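Putative isochorismatase (Streptomyces avermitilis, PDB 3KL2) is of unknown function but probably acts as a hydrolase of the isochorismatase-like cysteine hydrolase family. Local coordinates at residues Pro74-Pro79 against Arg147-Asp152; Arg132-Phe137 against Thr161-Glu166; Ile154-Phe159 against Glu166-Thr171. One frame throughout, in Å; residues are numbered along the deposited sequence.

Overall arrangement
Contacts 1 and 3 set helices 142-149 and 164-174 against the parallel sheet of an isochorismatase-type alpha/beta domain, while contact 2 joins the loop before helix 136-139 to the N-terminus of helix 164-174. Along the chain contact 2 interleaves with both others, whereas contact 1 closes before contact 3 opens. The centres of contacts 2 and 3 are about 7 Å apart, and both use helix 164-174 and share Glu166. Contact 1 lies farther out, about 16 Å from contact 2 and 12 Å from contact 3, though Ala78 CB still packs on Thr136 CG2 at 3.7 Å. Contacts 2 and 3 both reach the fourth subunit, so this helix serves fold and assembly together.

Contact 1. Residues Pro74-Pro79 against Arg147-Asp152; sequences PIMHAP and RSKGVD
The backbones carrying Pro74 and Lys149 stay well apart, the nearest approach being 9.4 Å between Pro74 CA and Val151 CA, so strand 75-78 and helix 142-149 meet through side chains alone. This is the layered packing of an alpha/beta domain, a helix lying against a parallel sheet, and the helix stops here in a Schellman motif. Gly150 takes a positive phi of 74° and its N donates to Arg147 O at 3.1 Å; the chain then turns toward strand 153-159. Lys149, in the last turn, carries the contact. Its chain leaves the helix extended and then bends at chi3 (65°) and chi4, which brings the far end up to the CG corner of the proline ring. Lys149 CE comes to 4.2 Å from Pro74 CG, the two side chains sliding past each other in opposite directions. The polar end is spoken for elsewhere: Lys149 NZ bonds to Gly87 O of the second subunit, so the aliphatic part of the lysine lies between the strand and the subunit interface. From within the sheet Met76 reaches out almost fully extended, with Leu142, Ile145 and Leu146 of helix 142-149 around it. Val151 also points toward the strand and packs on Ala27 and Leu146, without a close approach to 74-79. At the tip of the methionine, Met76 CE stops 4.3 Å from Lys149 CD.

Contact 2. Residues Arg132-Phe137 against Thr161-Glu166; sequences RGLDTF and TNCCVE
Leu134 O is approached from two quarters: Lys131 NZ gives it a hydrogen bond, and Cys164 leans on it with its CA and CB from the other segment. Cys164 CA makes a CA-H...O contact of 3.3 Å to Leu134 O, bent to 122° at the hydrogen, and Cys164 CB lies still nearer, at 3.2 Å from the same oxygen. The carbonyl rests against the first turn of helix 164-174, whose N-cap position is held by Cys163. The two segments pass closest here, with 4.4 Å between Leu134 CA and Cys164 CA.

The leucine side chain bears the rest of the contact, wedged against both sulfurs. With Leu134 CG beside the backbone N (chi1 -57°), CG reaches Cys163 SG at 3.7 Å while CD1 lies 3.5 Å from Cys164 SG. Cys163 turns its sulfur toward the leucine by setting SG anti to the backbone N, chi1 -166°. Cys164 sits at the start of the helix, where the nucleophilic cysteine of this hydrolase family is expected; Glu32 touches it, and Lys131 NZ also binds Gly133 O, consistent with the acid, lysine and cysteine that probably make up the family's active site. If so, Leu134 flanks the probable active-site sulfur.

Asp135 caps the short, weakly bonded helix 136-139. Its OD1 accepts from Phe137 N at 2.9 Å, and the donor comes from well above the carboxylate plane. Asp135 OD2 turns to Thr171 OG1, which ties this loop to helix 164-174. The backbone N atoms of Leu134 and Asp135 both donate to Glu174 of the fourth subunit. The contact thus sits where the starts of helices 136-139 and 164-174 come together, with helix 142-149 packed against Phe137 and helix 191-205 beside Asn162 and Glu166.

Contact 3. Residues Ile154-Phe159 against Glu166-Thr171; sequences IVLGGF and ESTMRT
Leu156 runs from the middle of strand 153-159 toward helix 164-174; the closest pair of CA atoms is Leu156 and Met169, 7.8 Å apart. Its CB sets out toward the helix, and chi1 (-79°) places CG beside the backbone N, from where the two methyls fan out over Thr168 and Met169. CD1 lands on the helix backbone, 3.8 Å from Met169 N, and also reaches Met169 CB at 4.1 Å. Thr168 CG2 lies near both methyls, 3.9 Å from Leu156 CD2 and 4.0 Å from Leu156 CD1, and the leucine and threonine side chains cross at a slant. On the sheet side the leucine is flanked by Val29 and Val179 of the adjoining strands.

Thr168 is oriented by its other branch. Putting CG2 anti to the backbone N offers the methyl to the strand and leaves OG1 to bond to Cys164 O, one turn earlier, and to Thr136 OG1. Met169 lets only its base touch the leucine; beyond CB the chain runs off to Phe202 and Phe205 of helix 191-205.

Elsewhere on the helix, Arg170 forms a salt bridge with Glu166 through NE and NH2, both bonded to OE2: NH2 to Glu166 OE2 is 2.8 Å and NE to Glu166 OE2 is 3.1 Å. OE2 lies near the guanidinium plane, which fixes the turn of that group. Arg170 also donates from NH2 to Asn162 O and from NH1 to Ser167 OG, both of the fourth subunit, so this face of the helix belongs to the interface.

Strand 153-159, helix 164-174 and strand 178-187 form a beta-alpha-beta crossover, and apolar strand residues packing between sheet and crossover helix, as Leu156 does here, are typical of such a unit.

Contact 1. Residues Pro74-Pro79 against Arg147-Asp152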
# COMPACT_ATOMS: atom_id res chain seq x y z
N PRO A 74 23.85 -3.57 -1.16
CA PRO A 74 23.30 -2.25 -1.39
C PRO A 74 23.07 -1.51 -0.08
O PRO A 74 22.50 -2.07 0.86
CB PRO A 74 21.99 -2.53 -2.09
CG PRO A 74 22.19 -3.86 -2.75
CD PRO A 74 23.09 -4.62 -1.86
N ILE A 75 23.58 -0.29 -0.01
CA ILE A 75 23.34 0.62 1.07
C ILE A 75 22.26 1.56 0.56
O ILE A 75 22.43 2.14 -0.48
CB ILE A 75 24.61 1.42 1.38
CG1 ILE A 75 25.83 0.49 1.58
CG2 ILE A 75 24.41 2.29 2.57
CD1 ILE A 75 25.69 -0.66 2.60
N MET A 76 21.14 1.69 1.28
CA MET A 76 20.04 2.57 0.89
C MET A 76 19.77 3.64 1.97
O MET A 76 19.47 3.28 3.09
CB MET A 76 18.79 1.73 0.76
CG MET A 76 18.88 0.69 -0.35
SD MET A 76 17.32 -0.07 -0.67
CE MET A 76 17.91 -1.24 -1.86
N HIS A 77 19.85 4.93 1.63
CA HIS A 77 19.65 6.02 2.61
C HIS A 77 18.24 6.54 2.52
O HIS A 77 17.73 6.79 1.44
CB HIS A 77 20.59 7.21 2.31
CG HIS A 77 22.06 6.89 2.40
ND1 HIS A 77 22.75 6.91 3.60
CD2 HIS A 77 22.97 6.64 1.44
CE1 HIS A 77 24.03 6.65 3.36
NE2 HIS A 77 24.19 6.48 2.06
N ALA A 78 17.64 6.80 3.67
CA ALA A 78 16.25 7.21 3.73
C ALA A 78 16.15 8.46 4.56
O ALA A 78 15.81 8.41 5.72
CB ALA A 78 15.37 6.10 4.29
N PRO A 79 16.49 9.61 3.96
CA PRO A 79 16.39 10.89 4.63
C PRO A 79 14.99 11.40 4.55
O PRO A 79 14.26 11.05 3.64
CB PRO A 79 17.35 11.78 3.83
CG PRO A 79 17.21 11.30 2.44
CD PRO A 79 16.97 9.77 2.58
N ARG A 147 11.83 -4.61 -3.99
CA ARG A 147 11.23 -5.71 -4.71
C ARG A 147 11.81 -5.80 -6.11
O ARG A 147 12.11 -6.90 -6.58
CB ARG A 147 9.71 -5.60 -4.80
CG ARG A 147 9.01 -5.68 -3.45
CD ARG A 147 9.46 -6.85 -2.62
NE ARG A 147 8.48 -7.15 -1.57
CZ ARG A 147 8.56 -8.19 -0.74
NH1 ARG A 147 9.55 -9.07 -0.83
NH2 ARG A 147 7.63 -8.37 0.16
N SER A 148 12.00 -4.65 -6.78
CA SER A 148 12.58 -4.70 -8.14
C SER A 148 13.96 -5.34 -8.13
O SER A 148 14.28 -6.09 -9.03
CB SER A 148 12.65 -3.30 -8.76
OG SER A 148 12.91 -3.35 -10.15
N LYS A 149 14.75 -5.09 -7.08
CA LYS A 149 16.12 -5.58 -6.99
C LYS A 149 16.20 -7.02 -6.46
O LYS A 149 17.26 -7.60 -6.45
CB LYS A 149 16.98 -4.64 -6.14
CG LYS A 149 17.24 -3.30 -6.79
CD LYS A 149 18.16 -2.35 -6.01
CE LYS A 149 19.60 -2.85 -5.87
NZ LYS A 149 20.26 -3.30 -7.16
N GLY A 150 15.07 -7.59 -6.04
CA GLY A 150 15.03 -8.92 -5.43
C GLY A 150 15.55 -9.02 -3.99
O GLY A 150 16.04 -10.09 -3.56
N VAL A 151 15.46 -7.92 -3.24
CA VAL A 151 15.86 -7.94 -1.85
C VAL A 151 14.74 -8.51 -0.97
O VAL A 151 13.62 -8.08 -1.02
CB VAL A 151 16.26 -6.57 -1.32
CG1 VAL A 151 16.56 -6.66 0.18
CG2 VAL A 151 17.50 -6.04 -2.10
N ASP A 152 15.05 -9.52 -0.18
CA ASP A 152 14.08 -10.00 0.78
C ASP A 152 14.64 -9.99 2.22
O ASP A 152 14.11 -10.65 3.09
CB ASP A 152 13.64 -11.40 0.39
CG ASP A 152 14.76 -12.39 0.49
OD1 ASP A 152 15.63 -12.21 1.35
OD2 ASP A 152 14.78 -13.36 -0.28

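Contact 2. Residues Arg132-Phe137 against Thr161-Glu166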
# COMPACT_ATOMS: atom_id res chain seq x y z
N ARG A 132 8.21 11.58 3.87
CA ARG A 132 7.56 12.69 4.54
C ARG A 132 6.92 12.33 5.88
O ARG A 132 6.55 13.21 6.63
CB ARG A 132 6.47 13.24 3.65
CG ARG A 132 6.99 13.97 2.45
CD ARG A 132 7.65 15.22 2.82
NE ARG A 132 7.91 16.05 1.67
CZ ARG A 132 8.89 15.84 0.79
NH1 ARG A 132 9.74 14.81 0.91
NH2 ARG A 132 9.02 16.70 -0.22
N GLY A 133 6.78 11.03 6.16
CA GLY A 133 6.21 10.57 7.39
C GLY A 133 7.26 9.77 8.07
O GLY A 133 8.44 9.98 7.85
N LEU A 134 6.82 8.85 8.91
CA LEU A 134 7.72 8.11 9.78
C LEU A 134 8.05 6.76 9.22
O LEU A 134 9.22 6.29 9.26
CB LEU A 134 7.08 7.96 11.16
CG LEU A 134 6.67 9.26 11.91
CD1 LEU A 134 7.78 10.36 11.85
CD2 LEU A 134 5.35 9.77 11.45
N ASP A 135 7.03 6.06 8.75
CA ASP A 135 7.27 4.76 8.14
C ASP A 135 7.98 4.96 6.80
O ASP A 135 7.50 5.66 5.97
CB ASP A 135 5.91 4.08 7.94
CG ASP A 135 6.05 2.69 7.36
OD1 ASP A 135 7.19 2.26 7.04
OD2 ASP A 135 4.99 2.04 7.20
N THR A 136 9.14 4.38 6.60
CA THR A 136 9.84 4.54 5.35
C THR A 136 9.01 3.93 4.16
O THR A 136 9.03 4.43 3.03
CB THR A 136 11.30 3.91 5.44
OG1 THR A 136 11.97 4.40 6.61
CG2 THR A 136 12.17 4.27 4.23
N PHE A 137 8.25 2.85 4.40
CA PHE A 137 7.43 2.28 3.33
C PHE A 137 6.23 3.13 2.93
O PHE A 137 5.69 2.93 1.86
CB PHE A 137 6.96 0.88 3.71
CG PHE A 137 8.07 -0.16 3.72
CD1 PHE A 137 8.40 -0.85 2.57
CD2 PHE A 137 8.79 -0.43 4.87
CE1 PHE A 137 9.41 -1.82 2.55
CE2 PHE A 137 9.81 -1.42 4.88
CZ PHE A 137 10.13 -2.11 3.72
N THR A 161 14.54 5.11 17.16
CA THR A 161 14.26 3.76 17.63
C THR A 161 12.78 3.41 17.76
O THR A 161 12.37 2.39 17.24
CB THR A 161 14.81 3.56 19.01
OG1 THR A 161 16.21 3.83 19.00
CG2 THR A 161 14.53 2.13 19.48
N ASN A 162 11.99 4.22 18.49
CA ASN A 162 10.58 3.87 18.71
C ASN A 162 9.61 4.57 17.77
O ASN A 162 8.41 4.38 17.89
CB ASN A 162 10.13 4.09 20.18
CG ASN A 162 10.37 5.50 20.65
OD1 ASN A 162 11.39 6.11 20.34
ND2 ASN A 162 9.40 6.05 21.35
N CYS A 163 10.13 5.33 16.82
CA CYS A 163 9.28 6.04 15.90
C CYS A 163 9.45 5.48 14.48
O CYS A 163 8.95 4.39 14.20
CB CYS A 163 9.55 7.53 16.01
SG CYS A 163 8.26 8.50 15.21
N CYS A 164 10.21 6.18 13.65
CA CYS A 164 10.48 5.82 12.26
C CYS A 164 11.15 4.45 12.10
O CYS A 164 10.85 3.72 11.17
CB CYS A 164 11.36 6.91 11.61
SG CYS A 164 10.83 8.64 12.04
N VAL A 165 12.06 4.08 13.00
CA VAL A 165 12.70 2.79 12.88
C VAL A 165 11.67 1.70 13.19
O VAL A 165 11.49 0.75 12.43
CB VAL A 165 13.94 2.61 13.80
CG1 VAL A 165 14.34 1.17 13.82
CG2 VAL A 165 15.11 3.50 13.33
N GLU A 166 10.93 1.89 14.27
CA GLU A 166 9.93 0.91 14.58
C GLU A 166 8.82 0.83 13.52
O GLU A 166 8.34 -0.26 13.22
CB GLU A 166 9.36 1.15 15.95
CG GLU A 166 8.87 -0.13 16.59
CD GLU A 166 8.29 0.08 17.97
OE1 GLU A 166 9.02 0.57 18.83
OE2 GLU A 166 7.11 -0.27 18.19

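Contact 3. Residues Ile154-Phe159 against Glu166-Thr171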
# COMPACT_ATOMS: atom_id res chain seq x y z
N ILE A 154 16.13 -6.87 4.86
CA ILE A 154 16.57 -5.50 5.10
C ILE A 154 17.17 -5.39 6.51
O ILE A 154 16.58 -5.87 7.49
CB ILE A 154 15.41 -4.44 4.85
CG1 ILE A 154 14.21 -4.67 5.77
CG2 ILE A 154 14.90 -4.53 3.44
CD1 ILE A 154 12.98 -3.66 5.53
N VAL A 155 18.37 -4.80 6.59
CA VAL A 155 19.06 -4.52 7.85
C VAL A 155 18.87 -3.07 8.18
O VAL A 155 19.19 -2.23 7.38
CB VAL A 155 20.58 -4.80 7.73
CG1 VAL A 155 21.24 -4.50 9.02
CG2 VAL A 155 20.83 -6.24 7.26
N LEU A 156 18.32 -2.76 9.35
CA LEU A 156 17.79 -1.41 9.65
C LEU A 156 18.59 -0.76 10.72
O LEU A 156 18.94 -1.41 11.72
CB LEU A 156 16.39 -1.46 10.20
CG LEU A 156 15.23 -1.65 9.27
CD1 LEU A 156 13.97 -1.49 10.12
CD2 LEU A 156 15.27 -0.58 8.11
N GLY A 157 18.78 0.54 10.53
CA GLY A 157 19.44 1.38 11.47
C GLY A 157 18.90 2.79 11.34
O GLY A 157 18.27 3.10 10.32
N GLY A 158 19.15 3.61 12.38
CA GLY A 158 18.92 5.03 12.36
C GLY A 158 18.01 5.54 13.46
O GLY A 158 18.05 5.06 14.60
N PHE A 159 17.18 6.50 13.09
CA PHE A 159 16.42 7.29 14.04
C PHE A 159 14.95 7.29 13.61
O PHE A 159 14.66 7.11 12.40
CB PHE A 159 16.86 8.75 13.97
CG PHE A 159 18.30 9.01 14.31
CD1 PHE A 159 18.64 9.43 15.59
CD2 PHE A 159 19.28 8.92 13.36
CE1 PHE A 159 19.93 9.74 15.92
CE2 PHE A 159 20.57 9.23 13.65
CZ PHE A 159 20.91 9.63 14.95
N GLU A 166 10.93 1.89 14.27
CA GLU A 166 9.93 0.91 14.58
C GLU A 166 8.82 0.83 13.52
O GLU A 166 8.34 -0.26 13.22
CB GLU A 166 9.36 1.15 15.95
CG GLU A 166 8.87 -0.13 16.59
CD GLU A 166 8.29 0.08 17.97
OE1 GLU A 166 9.02 0.57 18.83
OE2 GLU A 166 7.11 -0.27 18.19
N SER A 167 8.43 1.97 12.94
CA SER A 167 7.35 1.95 11.95
C SER A 167 7.76 1.20 10.68
O SER A 167 6.98 0.42 10.13
CB SER A 167 6.93 3.33 11.58
OG SER A 167 6.22 3.88 12.63
N THR A 168 8.99 1.44 10.24
CA THR A 168 9.55 0.77 9.12
C THR A 168 9.72 -0.74 9.34
O THR A 168 9.56 -1.51 8.44
CB THR A 168 10.89 1.39 8.82
OG1 THR A 168 10.70 2.79 8.54
CG2 THR A 168 11.61 0.65 7.62
N MET A 169 10.17 -1.14 10.52
CA MET A 169 10.22 -2.55 10.93
C MET A 169 8.83 -3.21 10.87
O MET A 169 8.65 -4.30 10.34
CB MET A 169 10.71 -2.58 12.37
CG MET A 169 10.95 -4.01 12.99
SD MET A 169 11.31 -3.86 14.75
CE MET A 169 9.86 -3.03 15.37
N ARG A 170 7.82 -2.53 11.41
CA ARG A 170 6.49 -3.13 11.43
C ARG A 170 6.00 -3.41 10.00
O ARG A 170 5.61 -4.55 9.66
CB ARG A 170 5.54 -2.29 12.24
CG ARG A 170 5.84 -2.33 13.72
CD ARG A 170 5.08 -1.25 14.51
NE ARG A 170 5.34 -1.39 15.95
CZ ARG A 170 4.54 -2.00 16.82
NH1 ARG A 170 3.36 -2.50 16.45
NH2 ARG A 170 4.92 -2.07 18.10
N THR A 171 6.08 -2.40 9.16
CA THR A 171 5.62 -2.50 7.80
C THR A 171 6.52 -3.49 7.02
O THR A 171 6.03 -4.31 6.26
CB THR A 171 5.47 -1.08 7.14
OG1 THR A 171 4.57 -0.31 7.94
CG2 THR A 171 4.91 -1.10 5.67